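Local atomic coordinates of citrate synthase (Thermotoga maritima, PDB entry 2P2W), a protein that probably catalyses the condensation of oxaloacetate with acetyl-CoA and water to give citrate and CoA, a step of the tricarboxylic acid cycle. Residues 29-34 with 52-57; 47-52 with 325-330; 229-234 with 284-289; 278-283 with 299-304. One frame throughout, in Å; residues are numbered along the deposited sequence.

Contact 1: residues 29-34 with 52-57; sequences RGIPVE and GKLPTK
Arg29, laid against Gly52, sends its NH2 to Leu49 O in a hydrogen bond near the end of the helix that Gly52 terminates. NH1 has a weaker partner in Ser15 OG. On the Gly52 side the contact is made by carbon. Arg29 CD comes to 3.5 Å from Gly52 CA, and the same CA sits over one face of the guanidinium. The side chain is extended from CG to NE, and only the last torsion (chi4 -73°) turns the guanidinium group out of that line. Gly52 is the first residue to leave helix 42-51, with a positive phi of 84°. At these backbone angles a CB would be jammed against the preceding carbonyl oxygen, which accounts for the glycine. Arg29 lies against its CA.

The second half of the contact is apolar. Ile31 and Leu54 reach toward each other tip to tip, with Ile31 CD1 at 4.2 Å from Leu54 CD1. Both side chains also rest on Phe48 of helix 42-51. The second subunit closes in here: Ile31 packs on its Val355, and Arg363 of that subunit touches Leu54 and hydrogen-bonds to Pro55 O.

The loop after strand 25-28 and the short strand 31-32 are thus joined to the chain leaving helix 42-51. The positive charge of Arg29 at the carbonyl end of that helix should be electrostatically favourable. The Ile31 and Leu54 pair adds a small greasy patch beside the subunit interface.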
loop_
_atom_site.group_PDB
_atom_site.type_symbol
_atom_site.label_atom_id
_atom_site.label_comp_id
_atom_site.label_asym_id
_atom_site.label_seq_id
_atom_site.Cartn_x
_atom_site.Cartn_y
_atom_site.Cartn_z
ATOM N N ARG A 29 8.209 14.298 19.020
ATOM C CA ARG A 29 9.489 14.991 19.111
ATOM C C ARG A 29 9.761 15.538 20.518
ATOM O O ARG A 29 10.185 16.686 20.683
ATOM C CB ARG A 29 9.563 16.120 18.072
ATOM C CG ARG A 29 9.661 15.616 16.627
ATOM C CD ARG A 29 9.823 16.764 15.636
ATOM N NE ARG A 29 9.671 16.340 14.244
ATOM C CZ ARG A 29 10.570 15.637 13.562
ATOM N NH1 ARG A 29 11.706 15.262 14.137
ATOM N NH2 ARG A 29 10.336 15.315 12.295
ATOM N N GLY A 30 9.499 14.713 21.530
ATOM C CA GLY A 30 9.762 15.110 22.907
ATOM C C GLY A 30 8.632 15.715 23.728
ATOM O O GLY A 30 8.722 15.774 24.960
ATOM N N ILE A 31 7.572 16.167 23.070
ATOM C CA ILE A 31 6.450 16.773 23.779
ATOM C C ILE A 31 5.303 15.780 23.959
ATOM O O ILE A 31 4.903 15.097 23.010
ATOM C CB ILE A 31 5.919 18.015 23.020
ATOM C CG1 ILE A 31 7.044 19.038 22.842
ATOM C CG2 ILE A 31 4.758 18.643 23.786
ATOM C CD1 ILE A 31 6.607 20.318 22.138
ATOM N N PRO A 32 4.756 15.689 25.183
ATOM C CA PRO A 32 3.648 14.771 25.465
ATOM C C PRO A 32 2.477 15.075 24.532
ATOM O O PRO A 32 2.103 16.234 24.359
ATOM C CB PRO A 32 3.312 15.070 26.926
ATOM C CG PRO A 32 4.628 15.513 27.490
ATOM C CD PRO A 32 5.151 16.420 26.400
ATOM N N VAL A 33 1.899 14.036 23.937
ATOM C CA VAL A 33 0.787 14.219 23.010
ATOM C C VAL A 33 -0.421 14.943 23.619
ATOM O O VAL A 33 -1.088 15.719 22.929
ATOM C CB VAL A 33 0.324 12.859 22.421
ATOM C CG1 VAL A 33 -0.353 12.022 23.500
ATOM C CG2 VAL A 33 -0.609 13.092 21.235
ATOM N N GLU A 34 -0.708 14.703 24.898
ATOM C CA GLU A 34 -1.852 15.369 25.524
ATOM C C GLU A 34 -1.626 16.869 25.679
ATOM O O GLU A 34 -2.577 17.644 25.685
ATOM C CB GLU A 34 -2.197 14.747 26.886
ATOM C CG GLU A 34 -1.017 14.384 27.739
ATOM C CD GLU A 34 -0.472 13.011 27.397
ATOM O OE1 GLU A 34 -1.121 11.997 27.753
ATOM O OE2 GLU A 34 0.596 12.949 26.765
ATOM N N GLY A 52 10.238 19.968 12.901
ATOM C CA GLY A 52 11.062 19.692 14.068
ATOM C C GLY A 52 11.144 20.766 15.138
ATOM O O GLY A 52 11.916 20.639 16.088
ATOM N N LYS A 53 10.360 21.827 15.003
ATOM C CA LYS A 53 10.373 22.887 16.004
ATOM C C LYS A 53 9.018 23.584 16.038
ATOM O O LYS A 53 8.301 23.599 15.038
ATOM C CB LYS A 53 11.461 23.906 15.671
ATOM C CG LYS A 53 11.159 24.719 14.430
ATOM C CD LYS A 53 12.400 25.415 13.894
ATOM C CE LYS A 53 12.018 26.494 12.890
ATOM N NZ LYS A 53 11.224 25.947 11.756
ATOM N N LEU A 54 8.661 24.145 17.188
ATOM C CA LEU A 54 7.398 24.862 17.304
ATOM C C LEU A 54 7.575 26.155 16.515
ATOM O O LEU A 54 8.604 26.823 16.625
ATOM C CB LEU A 54 7.076 25.163 18.775
ATOM C CG LEU A 54 6.808 23.930 19.649
ATOM C CD1 LEU A 54 6.630 24.343 21.106
ATOM C CD2 LEU A 54 5.566 23.201 19.143
ATOM N N PRO A 55 6.580 26.516 15.695
ATOM C CA PRO A 55 6.650 27.736 14.886
ATOM C C PRO A 55 6.444 29.026 15.672
ATOM O O PRO A 55 5.716 29.048 16.667
ATOM C CB PRO A 55 5.540 27.526 13.867
ATOM C CG PRO A 55 4.485 26.853 14.703
ATOM C CD PRO A 55 5.297 25.819 15.479
ATOM N N THR A 56 7.094 30.096 15.220
ATOM C CA THR A 56 6.933 31.397 15.853
ATOM C C THR A 56 5.587 31.918 15.359
ATOM O O THR A 56 4.964 31.309 14.486
ATOM C CB THR A 56 8.032 32.395 15.426
ATOM O OG1 THR A 56 8.011 32.548 14.001
ATOM C CG2 THR A 56 9.405 31.909 15.872
ATOM N N LYS A 57 5.142 33.041 15.908
ATOM C CA LYS A 57 3.864 33.621 15.516
ATOM C C LYS A 57 3.759 33.825 14.004
ATOM O O LYS A 57 2.762 33.445 13.388
ATOM C CB LYS A 57 3.647 34.959 16.232
ATOM C CG LYS A 57 2.300 35.607 15.931
ATOM C CD LYS A 57 2.151 36.951 16.631
ATOM C CE LYS A 57 0.856 37.643 16.226
ATOM N NZ LYS A 57 0.723 38.988 16.856
#

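Contact 2: residues 47-52 with 325-330; sequences YFLWYG and RVVGWT
Trp50 donates its indole N-H to Thr330, and this is the tight side of the contact. Trp50 NE1 lies 2.9 Å from Thr330 OG1, with an N-H...O angle of 149°. The oxygen is almost in the indole plane, at the ring edge. The Thr330 hydroxyl sits between its own backbone N and carbonyl carbon (chi1 57°). There its single proton has both Val326 O and Val327 O within reach, so a buried hydroxyl and a buried N-H are both provided for. Val327 covers one face of the indole. Its CG1 stands 4.2 Å from the centroid of the six-membered ring of Trp50, close to the ring normal, as a CH-pi contact. With an alanine here instead of Trp50, Thr330 OG1 would probably lose its N-H donor and Val327 CG1 the ring face it packs on.

The Leu49 side is sparser, though all four touching residues are buried. Leu49 meets helix 317-337 through Val327 CG1 alone, with Leu49 CD1 at 3.7 Å from that methyl. The two side chains cross at about a right angle. The backbones are nearest at Gly328, whose CA is 7.3 Å from Leu49 CA, yet little surface is covered there.

The axes of the two short segments run 9.7 Å apart and only 9° from parallel. This is side-by-side packing of a near-parallel helix pair in the mainly helical citrate synthase fold.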
loop_
_atom_site.group_PDB
_atom_site.type_symbol
_atom_site.label_atom_id
_atom_site.label_comp_id
_atom_site.label_asym_id
_atom_site.label_seq_id
_atom_site.Cartn_x
_atom_site.Cartn_y
_atom_site.Cartn_z
ATOM N N TYR A 47 3.074 21.342 11.803
ATOM C CA TYR A 47 4.290 22.098 11.524
ATOM C C TYR A 47 5.417 21.496 12.358
ATOM O O TYR A 47 6.516 21.241 11.863
ATOM C CB TYR A 47 4.100 23.564 11.915
ATOM C CG TYR A 47 5.307 24.434 11.640
ATOM C CD1 TYR A 47 6.414 24.418 12.491
ATOM C CD2 TYR A 47 5.349 25.260 10.523
ATOM C CE1 TYR A 47 7.535 25.209 12.232
ATOM C CE2 TYR A 47 6.461 26.055 10.255
ATOM C CZ TYR A 47 7.549 26.024 11.113
ATOM O OH TYR A 47 8.640 26.817 10.849
ATOM N N PHE A 48 5.123 21.270 13.634
ATOM C CA PHE A 48 6.091 20.709 14.568
ATOM C C PHE A 48 6.585 19.333 14.124
ATOM O O PHE A 48 7.776 19.037 14.201
ATOM C CB PHE A 48 5.465 20.628 15.963
ATOM C CG PHE A 48 6.391 20.101 17.021
ATOM C CD1 PHE A 48 7.700 20.565 17.115
ATOM C CD2 PHE A 48 5.945 19.163 17.945
ATOM C CE1 PHE A 48 8.554 20.099 18.115
ATOM C CE2 PHE A 48 6.789 18.692 18.950
ATOM C CZ PHE A 48 8.098 19.162 19.033
ATOM N N LEU A 49 5.669 18.494 13.652
ATOM C CA LEU A 49 6.044 17.158 13.199
ATOM C C LEU A 49 6.916 17.190 11.939
ATOM O O LEU A 49 7.891 16.450 11.839
ATOM C CB LEU A 49 4.789 16.313 12.949
ATOM C CG LEU A 49 4.077 15.828 14.214
ATOM C CD1 LEU A 49 2.747 15.168 13.863
ATOM C CD2 LEU A 49 4.986 14.847 14.950
ATOM N N TRP A 50 6.571 18.056 10.988
ATOM C CA TRP A 50 7.325 18.160 9.739
ATOM C C TRP A 50 8.632 18.947 9.823
ATOM O O TRP A 50 9.623 18.569 9.201
ATOM C CB TRP A 50 6.465 18.793 8.635
ATOM C CG TRP A 50 5.483 17.859 7.988
ATOM C CD1 TRP A 50 5.714 16.571 7.589
ATOM C CD2 TRP A 50 4.131 18.156 7.623
ATOM N NE1 TRP A 50 4.587 16.048 6.995
ATOM C CE2 TRP A 50 3.601 16.998 7.004
ATOM C CE3 TRP A 50 3.315 19.288 7.757
ATOM C CZ2 TRP A 50 2.287 16.941 6.520
ATOM C CZ3 TRP A 50 2.007 19.231 7.275
ATOM C CH2 TRP A 50 1.508 18.062 6.664
ATOM N N TYR A 51 8.635 20.037 10.583
ATOM C CA TYR A 51 9.825 20.882 10.683
ATOM C C TYR A 51 10.733 20.661 11.882
ATOM O O TYR A 51 11.874 21.120 11.882
ATOM C CB TYR A 51 9.408 22.351 10.606
ATOM C CG TYR A 51 8.889 22.733 9.238
ATOM C CD1 TYR A 51 9.769 22.994 8.185
ATOM C CD2 TYR A 51 7.519 22.794 8.983
ATOM C CE1 TYR A 51 9.297 23.306 6.914
ATOM C CE2 TYR A 51 7.038 23.102 7.718
ATOM C CZ TYR A 51 7.932 23.357 6.687
ATOM O OH TYR A 51 7.456 23.666 5.434
ATOM N N GLY A 52 10.238 19.968 12.901
ATOM C CA GLY A 52 11.062 19.692 14.068
ATOM C C GLY A 52 11.144 20.766 15.138
ATOM O O GLY A 52 11.916 20.639 16.088
ATOM N N ARG A 325 -3.491 11.243 10.586
ATOM C CA ARG A 325 -2.300 10.381 10.493
ATOM C C ARG A 325 -1.486 10.582 9.194
ATOM O O ARG A 325 -0.318 10.228 9.101
ATOM C CB ARG A 325 -2.755 8.926 10.603
ATOM C CG ARG A 325 -1.583 7.945 10.575
ATOM C CD ARG A 325 -0.514 8.298 11.616
ATOM N NE ARG A 325 -1.079 8.266 12.968
ATOM C CZ ARG A 325 -1.219 7.060 13.549
ATOM N NH1 ARG A 325 -0.853 5.966 12.907
ATOM N NH2 ARG A 325 -1.726 6.976 14.783
ATOM N N VAL A 326 -2.069 11.191 8.162
ATOM C CA VAL A 326 -1.318 11.434 6.935
ATOM C C VAL A 326 -0.086 12.283 7.263
ATOM O O VAL A 326 0.951 12.170 6.602
ATOM C CB VAL A 326 -2.193 12.138 5.853
ATOM C CG1 VAL A 326 -2.601 13.525 6.315
ATOM C CG2 VAL A 326 -1.433 12.203 4.533
ATOM N N VAL A 327 -0.199 13.123 8.295
ATOM C CA VAL A 327 0.916 13.962 8.734
ATOM C C VAL A 327 2.055 13.060 9.225
ATOM O O VAL A 327 3.217 13.237 8.847
ATOM C CB VAL A 327 0.493 14.907 9.892
ATOM C CG1 VAL A 327 1.685 15.738 10.359
ATOM C CG2 VAL A 327 -0.633 15.822 9.431
ATOM N N GLY A 328 1.713 12.093 10.071
ATOM C CA GLY A 328 2.716 11.181 10.588
ATOM C C GLY A 328 3.292 10.289 9.501
ATOM O O GLY A 328 4.504 10.057 9.456
ATOM N N TRP A 329 2.426 9.776 8.631
ATOM C CA TRP A 329 2.869 8.911 7.540
ATOM C C TRP A 329 3.935 9.614 6.699
ATOM O O TRP A 329 5.012 9.068 6.467
ATOM C CB TRP A 329 1.704 8.539 6.617
ATOM C CG TRP A 329 0.678 7.592 7.192
ATOM C CD1 TRP A 329 0.868 6.665 8.186
ATOM C CD2 TRP A 329 -0.676 7.430 6.748
ATOM N NE1 TRP A 329 -0.286 5.938 8.383
ATOM C CE2 TRP A 329 -1.248 6.387 7.514
ATOM C CE3 TRP A 329 -1.460 8.064 5.772
ATOM C CZ2 TRP A 329 -2.572 5.963 7.337
ATOM C CZ3 TRP A 329 -2.778 7.641 5.595
ATOM C CH2 TRP A 329 -3.320 6.599 6.375
ATOM N N THR A 330 3.622 10.829 6.249
ATOM C CA THR A 330 4.544 11.593 5.415
ATOM C C THR A 330 5.827 11.988 6.147
ATOM O O THR A 330 6.907 11.973 5.555
ATOM C CB THR A 330 3.857 12.858 4.824
ATOM O OG1 THR A 330 3.331 13.670 5.877
ATOM C CG2 THR A 330 2.719 12.460 3.893
#

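Contact 3: residues 229-234 with 284-289; sequences DRVEEF and EEYIVS
Tyr286 is the centre of this contact, with Val231 and Glu232 pressed against it. Glu232 crosses the ring obliquely. Its CA lies over one face, 4.0 Å from the Tyr286 ring centroid and 15° off the normal, as a CH-pi contact. Further out, Glu232 CG comes to 3.4 Å from Tyr286 CE1. Val231 meets the base of the tyrosine instead. Its CG1 is 3.7 Å from Tyr286 CB, and the two side chains slide past each other in opposite directions.

The next shell is polar. A water hydrogen-bonds to Tyr286 OH at 2.7 Å and donates to Glu232 OE2 at 2.9 Å. It thus bridges two groups that do not bond directly. Gln236 NE2, one turn on from Glu232, also hydrogen-bonds to the Tyr286 hydroxyl. The extended Glu232 chain, with CG opposite the backbone N (chi1 180°), carries the carboxylate out beside that water. A phenylalanine at the Tyr286 position would probably leave Gln236 NE2 and the water without their hydroxyl partner, and so break the water link to Glu232 OE2.

Further out, Val231 at the start of helix 231-241 touches Lys282 and Leu283 of helix 275-289. Tyr286 also packs on Val235. The contact therefore seats the beginning of helix 231-241 against the last turns of helix 275-289, with Ile225 of helix 214-225 also touching Val231.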
loop_
_atom_site.group_PDB
_atom_site.type_symbol
_atom_site.label_atom_id
_atom_site.label_comp_id
_atom_site.label_asym_id
_atom_site.label_seq_id
_atom_site.Cartn_x
_atom_site.Cartn_y
_atom_site.Cartn_z
ATOM N N ASP A 229 -25.726 -3.517 31.352
ATOM C CA ASP A 229 -26.128 -4.740 32.043
ATOM C C ASP A 229 -25.700 -6.012 31.325
ATOM O O ASP A 229 -25.600 -7.070 31.942
ATOM C CB ASP A 229 -27.649 -4.785 32.225
ATOM C CG ASP A 229 -28.186 -3.598 33.002
ATOM O OD1 ASP A 229 -27.560 -3.214 34.011
ATOM O OD2 ASP A 229 -29.246 -3.062 32.611
ATOM N N ARG A 230 -25.448 -5.904 30.024
ATOM C CA ARG A 230 -25.075 -7.060 29.224
ATOM C C ARG A 230 -23.582 -7.178 28.906
ATOM O O ARG A 230 -23.172 -8.092 28.190
ATOM C CB ARG A 230 -25.887 -7.038 27.925
ATOM C CG ARG A 230 -27.398 -7.061 28.154
ATOM C CD ARG A 230 -28.171 -6.604 26.922
ATOM N NE ARG A 230 -27.969 -7.481 25.774
ATOM C CZ ARG A 230 -28.643 -8.607 25.557
ATOM N NH1 ARG A 230 -29.579 -9.003 26.413
ATOM N NH2 ARG A 230 -28.375 -9.340 24.485
ATOM N N VAL A 231 -22.774 -6.269 29.443
ATOM C CA VAL A 231 -21.334 -6.290 29.188
ATOM C C VAL A 231 -20.646 -7.587 29.620
ATOM O O VAL A 231 -19.953 -8.220 28.826
ATOM C CB VAL A 231 -20.636 -5.081 29.861
ATOM C CG1 VAL A 231 -19.127 -5.290 29.905
ATOM C CG2 VAL A 231 -20.949 -3.815 29.082
ATOM N N GLU A 232 -20.837 -7.987 30.871
ATOM C CA GLU A 232 -20.209 -9.209 31.366
ATOM C C GLU A 232 -20.451 -10.411 30.457
ATOM O O GLU A 232 -19.514 -11.121 30.087
ATOM C CB GLU A 232 -20.705 -9.531 32.775
ATOM C CG GLU A 232 -20.089 -10.794 33.343
ATOM C CD GLU A 232 -20.606 -11.123 34.724
ATOM O OE1 GLU A 232 -21.504 -10.405 35.210
ATOM O OE2 GLU A 232 -20.119 -12.103 35.320
ATOM N N GLU A 233 -21.710 -10.635 30.095
ATOM C CA GLU A 233 -22.078 -11.755 29.234
ATOM C C GLU A 233 -21.409 -11.692 27.860
ATOM O O GLU A 233 -20.975 -12.712 27.318
ATOM C CB GLU A 233 -23.595 -11.795 29.055
ATOM C CG GLU A 233 -24.092 -12.984 28.247
ATOM C CD GLU A 233 -25.582 -13.214 28.413
ATOM O OE1 GLU A 233 -26.171 -12.647 29.359
ATOM O OE2 GLU A 233 -26.166 -13.962 27.596
ATOM N N PHE A 234 -21.341 -10.495 27.291
ATOM C CA PHE A 234 -20.730 -10.317 25.980
ATOM C C PHE A 234 -19.237 -10.633 26.017
ATOM O O PHE A 234 -18.717 -11.317 25.133
ATOM C CB PHE A 234 -20.924 -8.882 25.495
ATOM C CG PHE A 234 -20.263 -8.597 24.179
ATOM C CD1 PHE A 234 -20.829 -9.045 22.989
ATOM C CD2 PHE A 234 -19.064 -7.891 24.131
ATOM C CE1 PHE A 234 -20.209 -8.792 21.767
ATOM C CE2 PHE A 234 -18.435 -7.634 22.915
ATOM C CZ PHE A 234 -19.009 -8.085 21.731
ATOM N N GLU A 284 -14.967 -1.044 29.465
ATOM C CA GLU A 284 -13.625 -0.830 29.989
ATOM C C GLU A 284 -13.581 -1.224 31.461
ATOM O O GLU A 284 -12.651 -1.900 31.904
ATOM C CB GLU A 284 -13.212 0.636 29.856
ATOM C CG GLU A 284 -11.988 0.982 30.690
ATOM C CD GLU A 284 -11.591 2.435 30.583
ATOM O OE1 GLU A 284 -12.088 3.126 29.670
ATOM O OE2 GLU A 284 -10.772 2.886 31.412
ATOM N N GLU A 285 -14.589 -0.796 32.214
ATOM C CA GLU A 285 -14.645 -1.108 33.638
ATOM C C GLU A 285 -14.572 -2.607 33.890
ATOM O O GLU A 285 -13.807 -3.065 34.739
ATOM C CB GLU A 285 -15.931 -0.570 34.272
ATOM C CG GLU A 285 -15.976 -0.754 35.789
ATOM C CD GLU A 285 -17.348 -0.479 36.380
ATOM O OE1 GLU A 285 -18.255 -1.317 36.187
ATOM O OE2 GLU A 285 -17.524 0.576 37.029
ATOM N N TYR A 286 -15.368 -3.371 33.154
ATOM C CA TYR A 286 -15.394 -4.811 33.342
ATOM C C TYR A 286 -14.095 -5.505 32.943
ATOM O O TYR A 286 -13.581 -6.354 33.677
ATOM C CB TYR A 286 -16.560 -5.431 32.568
ATOM C CG TYR A 286 -16.626 -6.933 32.710
ATOM C CD1 TYR A 286 -17.328 -7.518 33.764
ATOM C CD2 TYR A 286 -15.930 -7.770 31.836
ATOM C CE1 TYR A 286 -17.331 -8.895 33.948
ATOM C CE2 TYR A 286 -15.926 -9.151 32.010
ATOM C CZ TYR A 286 -16.628 -9.706 33.068
ATOM O OH TYR A 286 -16.624 -11.069 33.255
ATOM N N ILE A 287 -13.572 -5.142 31.778
ATOM C CA ILE A 287 -12.352 -5.752 31.273
ATOM C C ILE A 287 -11.126 -5.418 32.113
ATOM O O ILE A 287 -10.328 -6.299 32.421
ATOM C CB ILE A 287 -12.119 -5.355 29.797
ATOM C CG1 ILE A 287 -13.164 -6.054 28.923
ATOM C CG2 ILE A 287 -10.700 -5.726 29.359
ATOM C CD1 ILE A 287 -13.088 -5.717 27.446
ATOM N N VAL A 288 -10.983 -4.155 32.500
ATOM C CA VAL A 288 -9.839 -3.747 33.304
ATOM C C VAL A 288 -9.943 -4.203 34.766
ATOM O O VAL A 288 -8.962 -4.694 35.330
ATOM C CB VAL A 288 -9.644 -2.210 33.248
ATOM C CG1 VAL A 288 -8.488 -1.790 34.146
ATOM C CG2 VAL A 288 -9.367 -1.781 31.810
ATOM N N SER A 289 -11.118 -4.059 35.381
ATOM C CA SER A 289 -11.272 -4.466 36.783
ATOM C C SER A 289 -11.085 -5.974 36.969
ATOM O O SER A 289 -10.590 -6.422 38.005
ATOM C CB SER A 289 -12.639 -4.034 37.337
ATOM O OG SER A 289 -13.705 -4.756 36.743
HETATM O O HOH W 1 -17.219 -11.967 35.682
#

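Contact 4: residues 278-283 with 299-304; sequences RIASKL and VDLYSS
Ala280 meets Leu301 and Tyr302 where two consecutive helices, 275-289 and 299-309, pack as an antiparallel hairpin beside the predicted active site. The second helix carries Asp300, a predicted active-site residue. The axes of the two segments pass 10.5 Å apart with a crossing angle of -162°.

The small Ala280 is the meeting point. Its CB touches Tyr302 CE1 at 3.9 Å, approaching the ring obliquely. It also lies 4.1 Å from Leu301 CD1. Leu301 holds its CG opposite the backbone N (chi1 -176°), which brings CG and its methyls to the alanine. Leu301 CD2 in turn covers part of one face of the neighbouring Tyr302 ring. The tyrosine hydroxyl passes close to the backbone of Ala280 and Ser281, with Tyr302 OH 3.7 Å from Ser281 CA. Its strong partner is one turn further on: Glu284 OE1, a hydrogen bond that ties the tip of the ring to helix 275-289. Lys264 of helix 258-270 also touches Tyr302.

Asp300 takes no part in the contact; its side chain packs on Ala214 of helix 214-225. The Leu301 side chain is about 11 Å from that of His250, the other predicted active-site residue. The carbonyl of Asp300 is held within its own helix. Ser304 OG donates to Asp300 O at 3.0 Å, in the carbonyl plane, where the backbone bond from Ser304 N is weak.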
loop_
_atom_site.group_PDB
_atom_site.type_symbol
_atom_site.label_atom_id
_atom_site.label_comp_id
_atom_site.label_asym_id
_atom_site.label_seq_id
_atom_site.Cartn_x
_atom_site.Cartn_y
_atom_site.Cartn_z
ATOM N N ARG A 278 -21.699 5.305 27.444
ATOM C CA ARG A 278 -22.007 4.559 28.667
ATOM C C ARG A 278 -21.603 3.093 28.513
ATOM O O ARG A 278 -21.011 2.501 29.415
ATOM C CB ARG A 278 -23.506 4.631 28.995
ATOM C CG ARG A 278 -24.076 6.025 29.287
ATOM C CD ARG A 278 -23.611 6.597 30.621
ATOM N NE ARG A 278 -24.311 7.842 30.973
ATOM C CZ ARG A 278 -25.498 7.910 31.575
ATOM N NH1 ARG A 278 -26.150 6.805 31.913
ATOM N NH2 ARG A 278 -26.043 9.093 31.837
ATOM N N ILE A 279 -21.936 2.505 27.369
ATOM C CA ILE A 279 -21.604 1.105 27.123
ATOM C C ILE A 279 -20.087 0.901 27.042
ATOM O O ILE A 279 -19.541 -0.019 27.652
ATOM C CB ILE A 279 -22.273 0.601 25.816
ATOM C CG1 ILE A 279 -23.796 0.726 25.938
ATOM C CG2 ILE A 279 -21.890 -0.858 25.549
ATOM C CD1 ILE A 279 -24.556 0.468 24.646
ATOM N N ALA A 280 -19.412 1.767 26.295
ATOM C CA ALA A 280 -17.959 1.673 26.136
ATOM C C ALA A 280 -17.243 1.828 27.482
ATOM O O ALA A 280 -16.249 1.147 27.764
ATOM C CB ALA A 280 -17.479 2.745 25.164
ATOM N N SER A 281 -17.752 2.734 28.308
ATOM C CA SER A 281 -17.159 2.972 29.616
ATOM C C SER A 281 -17.336 1.745 30.503
ATOM O O SER A 281 -16.428 1.367 31.247
ATOM C CB SER A 281 -17.807 4.195 30.268
ATOM O OG SER A 281 -17.066 4.604 31.402
ATOM N N LYS A 282 -18.511 1.122 30.423
ATOM C CA LYS A 282 -18.792 -0.064 31.225
ATOM C C LYS A 282 -17.941 -1.237 30.749
ATOM O O LYS A 282 -17.496 -2.062 31.549
ATOM C CB LYS A 282 -20.273 -0.430 31.125
ATOM C CG LYS A 282 -20.702 -1.540 32.075
ATOM C CD LYS A 282 -20.505 -1.125 33.525
ATOM C CE LYS A 282 -21.184 -2.097 34.473
ATOM N NZ LYS A 282 -21.068 -1.636 35.879
ATOM N N LEU A 283 -17.721 -1.306 29.439
ATOM C CA LEU A 283 -16.913 -2.374 28.860
ATOM C C LEU A 283 -15.487 -2.266 29.406
ATOM O O LEU A 283 -14.874 -3.269 29.778
ATOM C CB LEU A 283 -16.912 -2.257 27.334
ATOM C CG LEU A 283 -16.196 -3.343 26.525
ATOM C CD1 LEU A 283 -16.732 -4.727 26.903
ATOM C CD2 LEU A 283 -16.417 -3.070 25.033
ATOM N N VAL A 299 -7.131 3.807 21.477
ATOM C CA VAL A 299 -7.801 5.000 20.969
ATOM C C VAL A 299 -9.071 4.770 20.146
ATOM O O VAL A 299 -9.980 5.603 20.173
ATOM C CB VAL A 299 -6.808 5.873 20.144
ATOM C CG1 VAL A 299 -6.559 5.243 18.786
ATOM C CG2 VAL A 299 -7.342 7.295 20.009
ATOM N N ASP A 300 -9.148 3.650 19.430
ATOM C CA ASP A 300 -10.314 3.363 18.587
ATOM C C ASP A 300 -11.641 3.258 19.345
ATOM O O ASP A 300 -12.706 3.515 18.777
ATOM C CB ASP A 300 -10.117 2.061 17.797
ATOM C CG ASP A 300 -8.904 2.097 16.880
ATOM O OD1 ASP A 300 -8.588 3.181 16.348
ATOM O OD2 ASP A 300 -8.283 1.029 16.678
ATOM N N LEU A 301 -11.582 2.862 20.613
ATOM C CA LEU A 301 -12.798 2.712 21.408
ATOM C C LEU A 301 -13.531 4.035 21.599
ATOM O O LEU A 301 -14.742 4.115 21.405
ATOM C CB LEU A 301 -12.478 2.106 22.786
ATOM C CG LEU A 301 -13.681 1.809 23.698
ATOM C CD1 LEU A 301 -14.543 0.714 23.076
ATOM C CD2 LEU A 301 -13.197 1.377 25.077
ATOM N N TYR A 302 -12.796 5.077 21.971
ATOM C CA TYR A 302 -13.411 6.371 22.215
ATOM C C TYR A 302 -13.395 7.355 21.057
ATOM O O TYR A 302 -14.248 8.240 20.993
ATOM C CB TYR A 302 -12.790 6.995 23.463
ATOM C CG TYR A 302 -13.074 6.179 24.703
ATOM C CD1 TYR A 302 -14.387 5.977 25.139
ATOM C CD2 TYR A 302 -12.039 5.586 25.425
ATOM C CE1 TYR A 302 -14.661 5.206 26.260
ATOM C CE2 TYR A 302 -12.299 4.813 26.552
ATOM C CZ TYR A 302 -13.611 4.625 26.964
ATOM O OH TYR A 302 -13.871 3.850 28.070
ATOM N N SER A 303 -12.437 7.226 20.147
ATOM C CA SER A 303 -12.410 8.131 19.005
ATOM C C SER A 303 -13.678 7.884 18.188
ATOM O O SER A 303 -14.317 8.828 17.716
ATOM C CB SER A 303 -11.176 7.886 18.129
ATOM O OG SER A 303 -11.252 6.632 17.477
ATOM N N SER A 304 -14.043 6.613 18.037
ATOM C CA SER A 304 -15.238 6.254 17.276
ATOM C C SER A 304 -16.495 6.838 17.919
ATOM O O SER A 304 -17.369 7.356 17.223
ATOM C CB SER A 304 -15.377 4.728 17.162
ATOM O OG SER A 304 -15.609 4.122 18.421
#

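Overall arrangement
Contacts 2 and 4 are the buried ones, while contacts 1 and 3 are only partly buried. Contacts 1 and 2 share Gly52 and adjoin each other, both anchored on helix 42-51. Contacts 3 and 4 likewise share helix 275-289 and touch. The two pairs do not touch: the centres of contacts 2 and 4 are 27 Å apart, their nearest atoms about 7 Å. The chemistry follows the place. In contact 2 a direct bond satisfies a buried indole, and contact 4 is apolar between helices near the predicted active site. Contact 3 uses a water bridge. Contact 1 pairs an arginine laid on a helix end with a small apolar patch, and it alone is touched by the second subunit.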